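Local structure of superoxide dismutase [Mn/Fe] (Aeropyrum pernix, 3AK2) at residues R6-P10 with Y73-I77; P84-P89 with V189-V195; F135-E140 with A202-K207. The protein catalyses the dismutation of superoxide to dioxygen and hydrogen peroxide at a single metal centre that, in this cambialistic enzyme, can be manganese or iron. All blocks are in the same frame, centred on the assembly; numbering follows the deposited sequence.

In the fold
Interactions 1 and 2 are buried, about 11 and 13 Å from the chain centre to their own centres, whereas interaction 3 lies farther out, at about 18 Å, and is partly buried. Interaction 1 lays the N-terminal loop on helix 62-82 through rings and one water. Interaction 2 fastens the loop after that helix to the start of helix 192-205, by direct backbone and amide bonds; interaction 3 packs the other end of helix 192-205 on the hairpin after strand 129-136, with apolar groups and a water. Interactions 1 and 3 both touch the second subunit: Tyr7 and Tyr73 of one chain bind Asp136 of the other.

Interaction 1: R6-P10 with Y73-I77. With EDO (1,2-ethanediol), chain J.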
ATOM      1  N   ARG A   6       8.802  20.345  17.806  1.00 15.51           N
ATOM      2  CA  ARG A   6       7.429  19.933  17.548  1.00 15.23           C
ATOM      3  C   ARG A   6       6.900  20.567  16.280  1.00 14.38           C
ATOM      4  O   ARG A   6       7.211  21.723  15.970  1.00 14.70           O
ATOM      5  CB  ARG A   6       6.521  20.335  18.713  1.00 15.59           C
ATOM      6  CG  ARG A   6       6.343  19.278  19.786  1.00 17.21           C
ATOM      7  CD  ARG A   6       7.619  19.049  20.573  1.00 18.85           C
ATOM      8  NE  ARG A   6       7.411  18.113  21.674  1.00 19.55           N
ATOM      9  CZ  ARG A   6       8.389  17.577  22.396  1.00 20.46           C
ATOM     10  NH1 ARG A   6       9.657  17.869  22.129  1.00 19.64           N
ATOM     11  NH2 ARG A   6       8.099  16.732  23.377  1.00 21.25           N
ATOM     12  N   TYR A   7       6.095  19.802  15.550  1.00 13.25           N
ATOM     13  CA  TYR A   7       5.306  20.349  14.454  1.00 12.47           C
ATOM     14  C   TYR A   7       4.174  21.176  15.038  1.00 12.40           C
ATOM     15  O   TYR A   7       3.714  20.920  16.153  1.00 12.23           O
ATOM     16  CB  TYR A   7       4.779  19.222  13.555  1.00 12.16           C
ATOM     17  CG  TYR A   7       5.914  18.394  13.015  1.00 11.26           C
ATOM     18  CD1 TYR A   7       6.159  17.112  13.500  1.00 11.29           C
ATOM     19  CD2 TYR A   7       6.785  18.916  12.060  1.00 10.97           C
ATOM     20  CE1 TYR A   7       7.225  16.362  13.025  1.00 11.87           C
ATOM     21  CE2 TYR A   7       7.856  18.178  11.591  1.00 10.62           C
ATOM     22  CZ  TYR A   7       8.072  16.905  12.076  1.00 11.43           C
ATOM     23  OH  TYR A   7       9.132  16.161  11.616  1.00 12.35           O
ATOM     24  N   GLU A   8       3.752  22.187  14.290  1.00 12.55           N
ATOM     25  CA  GLU A   8       2.677  23.080  14.717  1.00 13.53           C
ATOM     26  C   GLU A   8       1.684  23.258  13.588  1.00 12.85           C
ATOM     27  O   GLU A   8       2.062  23.267  12.413  1.00 12.75           O
ATOM     28  CB  GLU A   8       3.220  24.459  15.098  1.00 14.22           C
ATOM     29  CG  GLU A   8       4.353  24.473  16.103  1.00 17.15           C
ATOM     30  CD  GLU A   8       5.061  25.811  16.123  1.00 20.56           C
ATOM     31  OE1 GLU A   8       6.204  25.889  15.624  1.00 23.14           O
ATOM     32  OE2 GLU A   8       4.459  26.790  16.612  1.00 23.06           O
ATOM     33  N   LEU A   9       0.417  23.415  13.954  1.00 12.69           N
ATOM     34  CA  LEU A   9      -0.628  23.734  12.993  1.00 12.30           C
ATOM     35  C   LEU A   9      -0.505  25.192  12.548  1.00 12.35           C
ATOM     36  O   LEU A   9      -0.623  26.100  13.373  1.00 12.60           O
ATOM     37  CB  LEU A   9      -2.007  23.502  13.615  1.00 12.42           C
ATOM     38  CG  LEU A   9      -3.205  23.716  12.687  1.00 12.20           C
ATOM     39  CD1 LEU A   9      -3.264  22.603  11.663  1.00 12.26           C
ATOM     40  CD2 LEU A   9      -4.504  23.786  13.482  1.00 12.99           C
ATOM     41  N   PRO A  10      -0.263  25.423  11.244  1.00 12.17           N
ATOM     42  CA  PRO A  10      -0.218  26.811  10.792  1.00 12.77           C
ATOM     43  C   PRO A  10      -1.626  27.390  10.685  1.00 13.34           C
ATOM     44  O   PRO A  10      -2.582  26.638  10.485  1.00 13.18           O
ATOM     45  CB  PRO A  10       0.410  26.702   9.402  1.00 12.76           C
ATOM     46  CG  PRO A  10      -0.014  25.360   8.913  1.00 12.54           C
ATOM     47  CD  PRO A  10      -0.028  24.474  10.137  1.00 12.37           C
ATOM     48  N   TYR A  73       3.237  12.880   9.439  1.00  8.01           N
ATOM     49  CA  TYR A  73       4.134  13.887   8.890  1.00  8.11           C
ATOM     50  C   TYR A  73       3.708  14.249   7.466  1.00  7.58           C
ATOM     51  O   TYR A  73       3.598  15.430   7.118  1.00  8.26           O
ATOM     52  CB  TYR A  73       5.592  13.423   8.895  1.00  8.00           C
ATOM     53  CG  TYR A  73       6.505  14.436   8.237  1.00  8.59           C
ATOM     54  CD1 TYR A  73       7.112  15.446   8.981  1.00  9.18           C
ATOM     55  CD2 TYR A  73       6.725  14.404   6.861  1.00  8.51           C
ATOM     56  CE1 TYR A  73       7.938  16.392   8.364  1.00  9.30           C
ATOM     57  CE2 TYR A  73       7.533  15.344   6.241  1.00  9.42           C
ATOM     58  CZ  TYR A  73       8.137  16.333   6.992  1.00  9.22           C
ATOM     59  OH  TYR A  73       8.955  17.248   6.346  1.00 10.13           O
ATOM     60  N   ALA A  74       3.459  13.234   6.647  1.00  7.73           N
ATOM     61  CA  ALA A  74       3.006  13.474   5.289  1.00  7.72           C
ATOM     62  C   ALA A  74       1.710  14.289   5.273  1.00  7.87           C
ATOM     63  O   ALA A  74       1.577  15.230   4.496  1.00  8.11           O
ATOM     64  CB  ALA A  74       2.836  12.173   4.553  1.00  7.87           C
ATOM     65  N   GLY A  75       0.745  13.935   6.119  1.00  7.84           N
ATOM     66  CA  GLY A  75      -0.500  14.694   6.184  1.00  8.13           C
ATOM     67  C   GLY A  75      -0.220  16.143   6.526  1.00  8.31           C
ATOM     68  O   GLY A  75      -0.781  17.065   5.929  1.00  8.76           O
ATOM     69  N   HIS A  76       0.670  16.351   7.484  1.00  8.53           N
ATOM     70  CA  HIS A  76       1.029  17.691   7.897  1.00  8.74           C
ATOM     71  C   HIS A  76       1.638  18.507   6.749  1.00  8.87           C
ATOM     72  O   HIS A  76       1.139  19.585   6.418  1.00  9.18           O
ATOM     73  CB  HIS A  76       1.961  17.628   9.108  1.00  9.03           C
ATOM     74  CG  HIS A  76       2.477  18.959   9.546  1.00  8.99           C
ATOM     75  ND1 HIS A  76       1.688  20.089   9.593  1.00  9.47           N
ATOM     76  CD2 HIS A  76       3.705  19.338   9.970  1.00 10.01           C
ATOM     77  CE1 HIS A  76       2.409  21.107  10.024  1.00  9.79           C
ATOM     78  NE2 HIS A  76       3.635  20.677  10.265  1.00 10.61           N
ATOM     79  N   ILE A  77       2.699  18.004   6.128  1.00  8.59           N
ATOM     80  CA  ILE A  77       3.336  18.784   5.071  1.00  9.14           C
ATOM     81  C   ILE A  77       2.426  18.999   3.856  1.00  9.16           C
ATOM     82  O   ILE A  77       2.415  20.083   3.279  1.00  9.20           O
ATOM     83  CB  ILE A  77       4.721  18.231   4.684  1.00  9.34           C
ATOM     84  CG1 ILE A  77       5.505  19.310   3.927  1.00 10.02           C
ATOM     85  CG2 ILE A  77       4.612  16.898   3.925  1.00  9.35           C
ATOM     86  CD1 ILE A  77       6.950  18.969   3.699  1.00 11.68           C
TER
HETATM   87  C1  EDO J 220      -3.733  27.523  13.640  1.00 35.19           C
HETATM   88  O1  EDO J 220      -2.919  27.263  14.790  1.00 35.28           O
HETATM   89  C2  EDO J 220      -5.004  28.250  14.064  1.00 35.42           C
HETATM   90  O2  EDO J 220      -5.345  29.238  13.085  1.00 36.10           O
HETATM   91  O   HOH W   1       5.494  22.500  11.675  1.00 14.26           O
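A single water links Glu8 N of the N-terminal loop to His76 of helix 62-82, in a contact otherwise built from rings. It accepts from Glu8 N (3.2 Å) and lies 3.0 Å from His76 NE2, in the plane of the imidazole and at its edge. The other ring nitrogen, ND1, is hydrogen-bonded to NE2 of His36 on helix 25-54, so both nitrogens of His76 have partners and the rotation of its ring is fixed from two sides. Glu8 O comes to 3.2 Å from His76 CE1, approaching the ring obliquely, while Pro10 CD sits at the imidazole edge, near its plane.

Tyr7 fills the corner between His76 and Tyr73. Its CG stands anti to the carbonyl carbon (chi1 -58°), which swings the ring in toward the helix. There Tyr7 CB and Tyr7 CD2 each come 3.7 Å from His76 CD2, and the phenol end reaches Tyr73. The two tyrosines form an offset edge-to-face pair with centroids 5.4 Å apart and planes at 70°, the CD1-CE1 edge of Tyr73 turned toward the face of Tyr7. Tyr7 CZ lies 3.6 Å from Tyr73 CD1, and the hydroxyl oxygen of Tyr7, OH, is closer still to that carbon, at 3.4 Å. Phe69, a turn earlier on the same helix, touches both tyrosines.

Neither hydroxyl finds its hydrogen-bond partner within the two segments. The edge-to-face pair brings them to the two oxygens of one carboxylate, Asp136 of the second subunit, Tyr7 to OD1 and Tyr73 to OD2; Arg143 of that subunit also bonds to Tyr7 OH. The packing of the alpha-hairpin domain is thereby joined to the subunit interface, and the nearby arginine would probably help to balance that buried negative charge.

Interaction 2: P84-P89 with V189-V195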
ATOM      1  N   PRO A  84      -1.811  27.518   1.315  1.00 11.13           N
ATOM      2  CA  PRO A  84      -1.329  28.653   0.514  1.00 11.23           C
ATOM      3  C   PRO A  84      -1.355  28.421  -0.999  1.00 11.35           C
ATOM      4  O   PRO A  84      -1.245  29.386  -1.766  1.00 11.28           O
ATOM      5  CB  PRO A  84       0.104  28.855   1.010  1.00 11.49           C
ATOM      6  CG  PRO A  84       0.521  27.520   1.531  1.00 11.53           C
ATOM      7  CD  PRO A  84      -0.724  26.908   2.104  1.00 11.40           C
ATOM      8  N   ASN A  85      -1.500  27.167  -1.429  1.00 11.05           N
ATOM      9  CA  ASN A  85      -1.756  26.848  -2.838  1.00 11.17           C
ATOM     10  C   ASN A  85      -3.097  27.405  -3.313  1.00 11.45           C
ATOM     11  O   ASN A  85      -3.381  27.392  -4.512  1.00 11.54           O
ATOM     12  CB  ASN A  85      -1.796  25.332  -3.063  1.00 10.91           C
ATOM     13  CG  ASN A  85      -0.434  24.707  -3.371  1.00 10.80           C
ATOM     14  OD1 ASN A  85      -0.348  23.485  -3.475  1.00 10.46           O
ATOM     15  ND2 ASN A  85       0.611  25.517  -3.539  1.00 11.40           N
ATOM     16  N   MET A  86      -3.931  27.856  -2.377  1.00 11.56           N
ATOM     17  CA  MET A  86      -5.229  28.438  -2.709  1.00 11.98           C
ATOM     18  C   MET A  86      -5.295  29.882  -2.233  1.00 12.37           C
ATOM     19  O   MET A  86      -4.496  30.309  -1.401  1.00 12.25           O
ATOM     20  CB  MET A  86      -6.372  27.624  -2.095  1.00 11.92           C
ATOM     21  CG  MET A  86      -6.427  26.190  -2.597  1.00 11.67           C
ATOM     22  SD  MET A  86      -7.790  25.206  -1.946  1.00 11.89           S
ATOM     23  CE  MET A  86      -7.344  25.074  -0.209  1.00 12.12           C
ATOM     24  N   ALA A  87      -6.245  30.630  -2.786  1.00 13.09           N
ATOM     25  CA  ALA A  87      -6.468  32.021  -2.405  1.00 13.84           C
ATOM     26  C   ALA A  87      -7.900  32.387  -2.757  1.00 14.52           C
ATOM     27  O   ALA A  87      -8.493  31.761  -3.639  1.00 14.35           O
ATOM     28  CB  ALA A  87      -5.483  32.941  -3.132  1.00 13.73           C
ATOM     29  N   PRO A  88      -8.468  33.402  -2.071  1.00 15.35           N
ATOM     30  CA  PRO A  88      -9.824  33.836  -2.399  1.00 16.02           C
ATOM     31  C   PRO A  88      -9.941  34.157  -3.889  1.00 16.72           C
ATOM     32  O   PRO A  88      -8.995  34.702  -4.468  1.00 16.49           O
ATOM     33  CB  PRO A  88      -9.995  35.109  -1.562  1.00 16.16           C
ATOM     34  CG  PRO A  88      -9.076  34.927  -0.414  1.00 15.89           C
ATOM     35  CD  PRO A  88      -7.891  34.190  -0.966  1.00 15.55           C
ATOM     36  N   PRO A  89     -11.084  33.808  -4.512  1.00 17.50           N
ATOM     37  CA  PRO A  89     -11.269  34.045  -5.950  1.00 18.40           C
ATOM     38  C   PRO A  89     -10.896  35.480  -6.333  1.00 19.09           C
ATOM     39  O   PRO A  89     -11.292  36.425  -5.649  1.00 19.52           O
ATOM     40  CB  PRO A  89     -12.765  33.805  -6.162  1.00 18.58           C
ATOM     41  CG  PRO A  89     -13.183  32.922  -5.039  1.00 18.07           C
ATOM     42  CD  PRO A  89     -12.267  33.184  -3.888  1.00 17.63           C
ATOM     43  N   VAL A 189      -9.774  28.717  -7.348  1.00 13.59           N
ATOM     44  CA  VAL A 189      -9.100  29.233  -6.153  1.00 13.42           C
ATOM     45  C   VAL A 189      -7.589  28.946  -6.105  1.00 13.12           C
ATOM     46  O   VAL A 189      -6.938  29.225  -5.102  1.00 13.12           O
ATOM     47  CB  VAL A 189      -9.783  28.763  -4.827  1.00 13.43           C
ATOM     48  CG1 VAL A 189     -11.223  29.270  -4.739  1.00 13.84           C
ATOM     49  CG2 VAL A 189      -9.726  27.239  -4.676  1.00 13.67           C
ATOM     50  N   VAL A 190      -7.030  28.412  -7.189  1.00 13.16           N
ATOM     51  CA  VAL A 190      -5.589  28.140  -7.233  1.00 13.06           C
ATOM     52  C   VAL A 190      -4.790  29.439  -7.156  1.00 13.25           C
ATOM     53  O   VAL A 190      -5.034  30.377  -7.918  1.00 13.70           O
ATOM     54  CB  VAL A 190      -5.173  27.336  -8.487  1.00 13.01           C
ATOM     55  CG1 VAL A 190      -3.651  27.246  -8.597  1.00 12.82           C
ATOM     56  CG2 VAL A 190      -5.783  25.950  -8.450  1.00 13.26           C
ATOM     57  N   ASN A 191      -3.851  29.484  -6.219  1.00 13.16           N
ATOM     58  CA  ASN A 191      -2.989  30.636  -6.018  1.00 13.30           C
ATOM     59  C   ASN A 191      -1.711  30.492  -6.839  1.00 13.65           C
ATOM     60  O   ASN A 191      -0.692  29.992  -6.351  1.00 13.30           O
ATOM     61  CB  ASN A 191      -2.670  30.773  -4.526  1.00 13.27           C
ATOM     62  CG  ASN A 191      -1.872  32.018  -4.199  1.00 13.95           C
ATOM     63  OD1 ASN A 191      -1.582  32.845  -5.068  1.00 15.79           O
ATOM     64  ND2 ASN A 191      -1.515  32.163  -2.930  1.00 13.91           N
ATOM     65  N   TRP A 192      -1.763  30.930  -8.094  1.00 13.84           N
ATOM     66  CA  TRP A 192      -0.621  30.764  -8.991  1.00 14.12           C
ATOM     67  C   TRP A 192       0.616  31.536  -8.538  1.00 14.38           C
ATOM     68  O   TRP A 192       1.738  31.139  -8.845  1.00 14.50           O
ATOM     69  CB  TRP A 192      -0.998  31.086 -10.440  1.00 14.34           C
ATOM     70  CG  TRP A 192      -1.899  30.052 -11.025  1.00 14.15           C
ATOM     71  CD1 TRP A 192      -3.213  30.201 -11.350  1.00 14.45           C
ATOM     72  CD2 TRP A 192      -1.566  28.685 -11.314  1.00 14.22           C
ATOM     73  NE1 TRP A 192      -3.718  29.022 -11.839  1.00 15.15           N
ATOM     74  CE2 TRP A 192      -2.728  28.074 -11.828  1.00 14.68           C
ATOM     75  CE3 TRP A 192      -0.395  27.923 -11.201  1.00 14.32           C
ATOM     76  CZ2 TRP A 192      -2.756  26.734 -12.232  1.00 15.04           C
ATOM     77  CZ3 TRP A 192      -0.425  26.589 -11.597  1.00 14.66           C
ATOM     78  CH2 TRP A 192      -1.598  26.010 -12.107  1.00 14.93           C
ATOM     79  N   ASP A 193       0.414  32.620  -7.791  1.00 14.52           N
ATOM     80  CA  ASP A 193       1.529  33.347  -7.189  1.00 14.91           C
ATOM     81  C   ASP A 193       2.325  32.457  -6.237  1.00 14.44           C
ATOM     82  O   ASP A 193       3.551  32.463  -6.252  1.00 14.38           O
ATOM     83  CB  ASP A 193       1.039  34.596  -6.450  1.00 15.56           C
ATOM     84  CG  ASP A 193       2.164  35.329  -5.731  1.00 17.33           C
ATOM     85  OD1 ASP A 193       3.093  35.810  -6.413  1.00 20.38           O
ATOM     86  OD2 ASP A 193       2.118  35.423  -4.484  1.00 20.27           O
ATOM     87  N   ASP A 194       1.616  31.696  -5.406  1.00 14.13           N
ATOM     88  CA  ASP A 194       2.263  30.773  -4.481  1.00 13.75           C
ATOM     89  C   ASP A 194       3.006  29.681  -5.247  1.00 13.32           C
ATOM     90  O   ASP A 194       4.153  29.368  -4.929  1.00 12.96           O
ATOM     91  CB  ASP A 194       1.235  30.159  -3.532  1.00 13.97           C
ATOM     92  CG  ASP A 194       1.856  29.181  -2.557  1.00 14.38           C
ATOM     93  OD1 ASP A 194       2.425  29.622  -1.537  1.00 13.98           O
ATOM     94  OD2 ASP A 194       1.766  27.965  -2.816  1.00 14.58           O
ATOM     95  N   VAL A 195       2.357  29.123  -6.266  1.00 13.29           N
ATOM     96  CA  VAL A 195       2.975  28.079  -7.089  1.00 13.49           C
ATOM     97  C   VAL A 195       4.254  28.593  -7.758  1.00 13.73           C
ATOM     98  O   VAL A 195       5.272  27.903  -7.768  1.00 13.62           O
ATOM     99  CB  VAL A 195       1.988  27.502  -8.139  1.00 13.22           C
ATOM    100  CG1 VAL A 195       2.648  26.393  -8.952  1.00 13.34           C
ATOM    101  CG2 VAL A 195       0.737  26.961  -7.457  1.00 13.14           C
TER
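Asn85 and Asn191 carry most of the polar work where the loop after helix 62-82 meets the start of helix 192-205. Two backbone bonds flank Met86 and Val190, which form a single beta bridge: Asn191 N gives a short, almost straight bond to Asn85 O (2.7 Å, 174°), with the donor above the carbonyl plane, and Ala87 N reaches Val189 O at 2.8 Å in the carbonyl plane. Met86 CA adds a C-H...O contact to that same Val189 oxygen.

Side-chain amides supply the next bonds. Asn191 reaches toward the loop because its chi1 is trans (-175°), and its ND2 donates to Pro84 O at 3.0 Å, nearly along the C=O axis. Its OD1 turns back as the N-cap, weakly accepting from Asp194 N. Asn85 ND2 donates a bent hydrogen bond to Asp194 OD2 (2.8 Å, 132°), the amide and carboxylate planes being steeply turned. That oxygen also forms a salt bridge with Arg198, one turn on, and Asn85 is tied by ND2 and OD1 to Ile161 O and Val163 N of strand 159-165.

Apolar contact is slighter. Val189 points one methyl, CG2, at Met86 SD (3.9 Å) and the other, CG1, at Pro89 CD, lying alongside both side chains; on the other side of the bridge Ala87 CB rests 3.8 Å from Asn191 CB.

Helix 62-82 carries the manganese ligand His79 and strand 159-165 ends at another, Asp165, so Asn85 probably helps to set the two relative to each other. The chemistry is consistent with a firmly held junction: the buried carboxylate of Asp194 is probably kept ionised by Arg198 and the amide of Asn85, while Asn191 weakly caps its own helix and bonds to the loop.

Interaction 3: F135-E140 with A202-K207; sequences FDPLTE and ALNNAK
The turn of a beta-hairpin, linking strands 129-136 and 141-148, packs against the C-terminal end of helix 192-205. Phe135, on the last part of the first strand, lays one ring face on the helix: Ala202 CB sits 4.0 Å from the ring centroid, 30° off the normal, in a CH-pi contact. CG of Phe135 is anti to the backbone N (chi1 -176°), which carries the ring across to the helix. Leu203 CD2 touches Phe135 CE1 at 3.7 Å, and Ala206 CB closes on the ring edge. Pro137 CB, at the turn, meets the same Ala206 CB at 4.0 Å.

An Asx turn opens the hairpin loop: Asp136 OD2 accepts from Leu138 N at 2.9 Å, from above the carboxylate plane, and OD1 from Thr139 OG1. The same carboxylate is the one whose counterpart in the second subunit is met in interaction 1.

Beyond the turn, one water joins the segments; it lies 2.8 Å from Glu140 OE1 and close to Ala202 O, both of them acceptors, and accepts from Lys207 N at 3.0 Å. The extended chain of Lys207 runs over the turn, its CG 3.2 Å from Pro137 O, and crosses Glu140 at about a right angle; Lys207 NZ and Glu140 OE2 remain 4.9 Å apart, too far for a salt bridge, though their opposite charges probably attract.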
ATOM      1  N   PHE A 135       8.223  19.427  -8.845  1.00 10.96           N
ATOM      2  CA  PHE A 135       9.474  19.741  -9.512  1.00 10.96           C
ATOM      3  C   PHE A 135      10.453  18.589  -9.305  1.00 10.95           C
ATOM      4  O   PHE A 135      10.731  18.193  -8.174  1.00 10.95           O
ATOM      5  CB  PHE A 135      10.058  21.041  -8.955  1.00 11.54           C
ATOM      6  CG  PHE A 135      11.305  21.505  -9.655  1.00 11.78           C
ATOM      7  CD1 PHE A 135      11.218  22.251 -10.823  1.00 12.61           C
ATOM      8  CD2 PHE A 135      12.564  21.216  -9.136  1.00 12.41           C
ATOM      9  CE1 PHE A 135      12.367  22.702 -11.468  1.00 13.58           C
ATOM     10  CE2 PHE A 135      13.716  21.662  -9.777  1.00 14.15           C
ATOM     11  CZ  PHE A 135      13.611  22.408 -10.942  1.00 13.25           C
ATOM     12  N   ASP A 136      10.967  18.054 -10.407  1.00 11.05           N
ATOM     13  CA  ASP A 136      11.919  16.950 -10.380  1.00 11.77           C
ATOM     14  C   ASP A 136      13.355  17.476 -10.321  1.00 12.32           C
ATOM     15  O   ASP A 136      13.826  18.068 -11.289  1.00 12.53           O
ATOM     16  CB  ASP A 136      11.707  16.072 -11.620  1.00 11.63           C
ATOM     17  CG  ASP A 136      12.741  14.970 -11.757  1.00 11.62           C
ATOM     18  OD1 ASP A 136      12.786  14.361 -12.847  1.00 13.28           O
ATOM     19  OD2 ASP A 136      13.497  14.710 -10.799  1.00 12.57           O
ATOM     20  N   PRO A 137      14.069  17.245  -9.200  1.00 12.58           N
ATOM     21  CA  PRO A 137      15.443  17.748  -9.088  1.00 12.96           C
ATOM     22  C   PRO A 137      16.415  17.111 -10.083  1.00 13.46           C
ATOM     23  O   PRO A 137      17.442  17.710 -10.390  1.00 14.08           O
ATOM     24  CB  PRO A 137      15.840  17.377  -7.655  1.00 12.81           C
ATOM     25  CG  PRO A 137      14.960  16.219  -7.304  1.00 13.49           C
ATOM     26  CD  PRO A 137      13.656  16.511  -7.988  1.00 12.57           C
ATOM     27  N   LEU A 138      16.099  15.916 -10.580  1.00 13.63           N
ATOM     28  CA  LEU A 138      17.001  15.206 -11.491  1.00 14.13           C
ATOM     29  C   LEU A 138      17.012  15.787 -12.904  1.00 14.55           C
ATOM     30  O   LEU A 138      18.022  15.695 -13.607  1.00 15.40           O
ATOM     31  CB  LEU A 138      16.665  13.710 -11.544  1.00 13.94           C
ATOM     32  CG  LEU A 138      16.710  12.907 -10.237  1.00 14.61           C
ATOM     33  CD1 LEU A 138      16.433  11.449 -10.541  1.00 14.82           C
ATOM     34  CD2 LEU A 138      18.038  13.044  -9.502  1.00 15.43           C
ATOM     35  N   THR A 139      15.890  16.375 -13.311  1.00 14.45           N
ATOM     36  CA  THR A 139      15.733  16.919 -14.661  1.00 14.62           C
ATOM     37  C   THR A 139      15.399  18.409 -14.675  1.00 14.87           C
ATOM     38  O   THR A 139      15.375  19.027 -15.741  1.00 14.84           O
ATOM     39  CB  THR A 139      14.616  16.190 -15.441  1.00 14.55           C
ATOM     40  OG1 THR A 139      13.376  16.314 -14.731  1.00 14.52           O
ATOM     41  CG2 THR A 139      14.950  14.715 -15.649  1.00 14.69           C
ATOM     42  N   GLU A 140      15.137  18.974 -13.497  1.00 15.10           N
ATOM     43  CA  GLU A 140      14.685  20.363 -13.357  1.00 15.82           C
ATOM     44  C   GLU A 140      13.447  20.657 -14.221  1.00 15.71           C
ATOM     45  O   GLU A 140      13.327  21.715 -14.853  1.00 16.33           O
ATOM     46  CB  GLU A 140      15.841  21.352 -13.587  1.00 16.15           C
ATOM     47  CG  GLU A 140      16.971  21.157 -12.571  1.00 18.44           C
ATOM     48  CD  GLU A 140      17.985  22.283 -12.560  1.00 21.34           C
ATOM     49  OE1 GLU A 140      18.092  22.970 -11.522  1.00 23.22           O
ATOM     50  OE2 GLU A 140      18.675  22.479 -13.582  1.00 23.24           O
ATOM     51  N   ALA A 202      12.398  25.938  -5.894  1.00 15.24           N
ATOM     52  CA  ALA A 202      12.835  24.640  -6.417  1.00 15.35           C
ATOM     53  C   ALA A 202      13.914  24.769  -7.496  1.00 15.65           C
ATOM     54  O   ALA A 202      14.909  24.040  -7.474  1.00 15.08           O
ATOM     55  CB  ALA A 202      11.644  23.844  -6.924  1.00 15.06           C
ATOM     56  N   LEU A 203      13.722  25.704  -8.423  1.00 16.26           N
ATOM     57  CA  LEU A 203      14.715  25.974  -9.467  1.00 17.44           C
ATOM     58  C   LEU A 203      16.067  26.363  -8.870  1.00 18.14           C
ATOM     59  O   LEU A 203      17.115  25.994  -9.403  1.00 18.75           O
ATOM     60  CB  LEU A 203      14.225  27.065 -10.422  1.00 17.44           C
ATOM     61  CG  LEU A 203      13.156  26.682 -11.451  1.00 17.82           C
ATOM     62  CD1 LEU A 203      12.396  27.916 -11.909  1.00 18.46           C
ATOM     63  CD2 LEU A 203      13.759  25.944 -12.639  1.00 17.94           C
ATOM     64  N   ASN A 204      16.026  27.092  -7.756  1.00 18.68           N
ATOM     65  CA  ASN A 204      17.231  27.566  -7.075  1.00 19.35           C
ATOM     66  C   ASN A 204      17.882  26.529  -6.157  1.00 19.40           C
ATOM     67  O   ASN A 204      19.103  26.540  -5.990  1.00 20.02           O
ATOM     68  CB  ASN A 204      16.923  28.827  -6.251  1.00 19.58           C
ATOM     69  CG  ASN A 204      16.607  30.049  -7.111  1.00 20.57           C
ATOM     70  OD1 ASN A 204      16.076  31.043  -6.608  1.00 22.19           O
ATOM     71  ND2 ASN A 204      16.934  29.985  -8.396  1.00 21.37           N
ATOM     72  N   ASN A 205      17.072  25.642  -5.575  1.00 19.06           N
ATOM     73  CA  ASN A 205      17.500  24.833  -4.422  1.00 18.74           C
ATOM     74  C   ASN A 205      17.524  23.301  -4.572  1.00 18.42           C
ATOM     75  O   ASN A 205      18.306  22.634  -3.894  1.00 18.06           O
ATOM     76  CB  ASN A 205      16.643  25.179  -3.191  1.00 18.96           C
ATOM     77  CG  ASN A 205      16.898  26.584  -2.660  1.00 19.84           C
ATOM     78  OD1 ASN A 205      16.061  27.477  -2.809  1.00 22.05           O
ATOM     79  ND2 ASN A 205      18.044  26.778  -2.020  1.00 20.44           N
ATOM     80  N   ALA A 206      16.671  22.743  -5.429  1.00 18.21           N
ATOM     81  CA  ALA A 206      16.379  21.299  -5.374  1.00 18.40           C
ATOM     82  C   ALA A 206      17.482  20.346  -5.858  1.00 18.50           C
ATOM     83  O   ALA A 206      17.847  19.410  -5.142  1.00 18.36           O
ATOM     84  CB  ALA A 206      15.055  20.991  -6.067  1.00 18.39           C
ATOM     85  N   LYS A 207      18.011  20.580  -7.056  1.00 19.04           N
ATOM     86  CA  LYS A 207      18.994  19.658  -7.651  1.00 19.48           C
ATOM     87  C   LYS A 207      20.210  19.316  -6.755  1.00 19.53           C
ATOM     88  O   LYS A 207      20.518  18.133  -6.578  1.00 19.58           O
ATOM     89  CB  LYS A 207      19.431  20.129  -9.050  1.00 19.65           C
ATOM     90  CG  LYS A 207      20.303  19.119  -9.794  1.00 20.65           C
ATOM     91  CD  LYS A 207      20.686  19.588 -11.187  1.00 22.40           C
ATOM     92  CE  LYS A 207      21.639  18.594 -11.843  1.00 23.68           C
ATOM     93  NZ  LYS A 207      22.128  19.050 -13.178  1.00 25.02           N
TER
HETATM   94  O   HOH W   2      17.009  22.648  -8.930  1.00 21.43           O